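Local coordinates for protein carbohydrate kinase, FGGY (Novosphingobium aromaticivorans, PDB 3H6E) that probably acts as a sugar kinase of the FGGY family, transferring a phosphoryl group to a carbohydrate whose identity is not established, at residues Ala296-Gly300 with Gly301-Glu305. Numbering follows the deposited sequence.
Sequences ARFMG and GREIE
Met-299 O is gripped by two backbone donors of the first helical turn. Glu-303 N lies 3.2 Å from Met-299 O, nearly in line with the carbonyl, while the bond from Arg-302 N is weak because its N-H is poorly aimed. Gly-300 O works in the same way one residue on. Gly-300 O takes a straight bond from Ile-304 N at 3.1 Å (177° at the hydrogen) and a weak one from Glu-303 N. Met-299, a selenomethionine, is at the N-cap position, and Met-299 CB sits 4.0 Å from Arg-302 CB.

Glu-303 folds back toward the strand end. Glu-303 CG is anti to its own carbonyl carbon (chi1 -45°) and passes 3.2 Å from Met-299 O. The chain then runs on extended and brings the carboxylate to Phe-298 and near the backbone N of Met-299. There a water joins Glu-303 OE2 to Met-299 N, 2.9 Å from each. Glu-303 OE2 also reaches the edge of the Phe-298 ring in its plane, 3.8 Å from Phe-298 CD2, with ring and carboxylate planes 84° apart. The other oxygen, OE1, is held by Tyr-373 OH and Leu-342 N. Both carboxylate oxygens of this buried residue therefore have polar partners. With an alanine here, the bridging water would probably lose its acceptor and the Tyr-373 hydroxyl this mate.

Ile-304 CG1 lies 3.5 Å from Gly-300 O, and the side chain packs on Ala-374 of helix 363-384. Phe-298 meets Val-377 and Ala-378 of the same helix. Met-299 centres an inverse gamma turn, with a weak bond from Gly-300 N to Phe-298 O. The turn carries strand 292-298 directly into helix 300-308, a tight strand-to-helix junction with Met-299 at the N-cap position, in the C-terminal domain of this FGGY kinase.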
loop_
_atom_site.group_PDB
_atom_site.type_symbol
_atom_site.label_atom_id
_atom_site.label_comp_id
_atom_site.label_asym_id
_atom_site.label_seq_id
_atom_site.Cartn_x
_atom_site.Cartn_y
_atom_site.Cartn_z
ATOM N N ALA A 296 2.768 -4.414 -9.449
ATOM C CA ALA A 296 4.151 -4.304 -9.895
ATOM C C ALA A 296 4.730 -3.008 -9.360
ATOM O O ALA A 296 4.120 -1.950 -9.507
ATOM C CB ALA A 296 4.228 -4.331 -11.406
ATOM N N ARG A 297 5.896 -3.081 -8.728
ATOM C CA ARG A 297 6.550 -1.871 -8.243
ATOM C C ARG A 297 7.976 -1.673 -8.747
ATOM O O ARG A 297 8.586 -2.566 -9.341
ATOM C CB ARG A 297 6.516 -1.766 -6.706
ATOM C CG ARG A 297 6.097 -3.018 -5.947
ATOM C CD ARG A 297 7.135 -4.123 -6.013
ATOM N NE ARG A 297 8.236 -3.977 -5.058
ATOM C CZ ARG A 297 8.162 -4.301 -3.766
ATOM N NH1 ARG A 297 7.023 -4.753 -3.261
ATOM N NH2 ARG A 297 9.219 -4.161 -2.975
ATOM N N PHE A 298 8.474 -0.467 -8.511
ATOM C CA PHE A 298 9.877 -0.127 -8.691
ATOM C C PHE A 298 10.105 1.144 -7.881
ATOM O O PHE A 298 9.176 1.922 -7.672
ATOM C CB PHE A 298 10.232 0.069 -10.171
ATOM C CG PHE A 298 9.725 1.353 -10.764
ATOM C CD1 PHE A 298 8.399 1.484 -11.141
ATOM C CD2 PHE A 298 10.584 2.422 -10.973
ATOM C CE1 PHE A 298 7.931 2.665 -11.698
ATOM C CE2 PHE A 298 10.124 3.605 -11.531
ATOM C CZ PHE A 298 8.792 3.725 -11.893
HETATM N N MSE A 299 11.325 1.340 -7.403
HETATM C CA MSE A 299 11.595 2.446 -6.495
HETATM C C MSE A 299 11.775 3.766 -7.223
HETATM O O MSE A 299 12.824 4.403 -7.129
HETATM C CB MSE A 299 12.805 2.136 -5.622
HETATM C CG MSE A 299 12.449 1.293 -4.415
HETATM SE SE MSE A 299 13.826 1.351 -3.053
HETATM C CE MSE A 299 15.028 0.057 -3.852
ATOM N N GLY A 300 10.731 4.175 -7.932
ATOM C CA GLY A 300 10.761 5.379 -8.736
ATOM C C GLY A 300 11.316 6.593 -8.027
ATOM O O GLY A 300 12.292 7.183 -8.481
ATOM N N GLY A 301 10.694 6.968 -6.913
ATOM C CA GLY A 301 11.085 8.162 -6.182
ATOM C C GLY A 301 12.538 8.167 -5.751
ATOM O O GLY A 301 13.167 9.221 -5.671
ATOM N N ARG A 302 13.074 6.985 -5.473
ATOM C CA ARG A 302 14.453 6.859 -5.024
ATOM C C ARG A 302 15.435 7.143 -6.158
ATOM O O ARG A 302 16.488 7.746 -5.948
ATOM C CB ARG A 302 14.702 5.462 -4.456
ATOM C CG ARG A 302 16.170 5.111 -4.308
ATOM C CD ARG A 302 16.855 5.998 -3.284
ATOM N NE ARG A 302 16.371 5.747 -1.929
ATOM C CZ ARG A 302 16.896 4.844 -1.104
ATOM N NH1 ARG A 302 17.929 4.105 -1.494
ATOM N NH2 ARG A 302 16.392 4.685 0.113
ATOM N N GLU A 303 15.084 6.704 -7.362
ATOM C CA GLU A 303 15.954 6.900 -8.517
ATOM C C GLU A 303 15.953 8.362 -8.939
ATOM O O GLU A 303 17.005 8.953 -9.189
ATOM C CB GLU A 303 15.513 6.005 -9.672
ATOM C CG GLU A 303 15.212 4.573 -9.245
ATOM C CD GLU A 303 15.176 3.610 -10.413
ATOM O OE1 GLU A 303 16.035 3.734 -11.310
ATOM O OE2 GLU A 303 14.293 2.727 -10.432
ATOM N N ILE A 304 14.764 8.945 -9.010
ATOM C CA ILE A 304 14.634 10.360 -9.312
ATOM C C ILE A 304 15.489 11.199 -8.357
ATOM O O ILE A 304 16.202 12.107 -8.786
ATOM C CB ILE A 304 13.163 10.808 -9.243
ATOM C CG1 ILE A 304 12.363 10.172 -10.388
ATOM C CG2 ILE A 304 13.069 12.323 -9.289
ATOM C CD1 ILE A 304 10.899 10.588 -10.443
ATOM N N GLU A 305 15.424 10.875 -7.067
ATOM C CA GLU A 305 16.161 11.614 -6.049
ATOM C C GLU A 305 17.668 11.475 -6.231
ATOM O O GLU A 305 18.423 12.399 -5.936
ATOM C CB GLU A 305 15.772 11.147 -4.648
ATOM C CG GLU A 305 16.235 12.086 -3.546
ATOM C CD GLU A 305 16.472 11.372 -2.231
ATOM O OE1 GLU A 305 15.662 11.563 -1.298
ATOM O OE2 GLU A 305 17.466 10.616 -2.136
HETATM O O HOH W 1 13.633 0.313 -8.890
#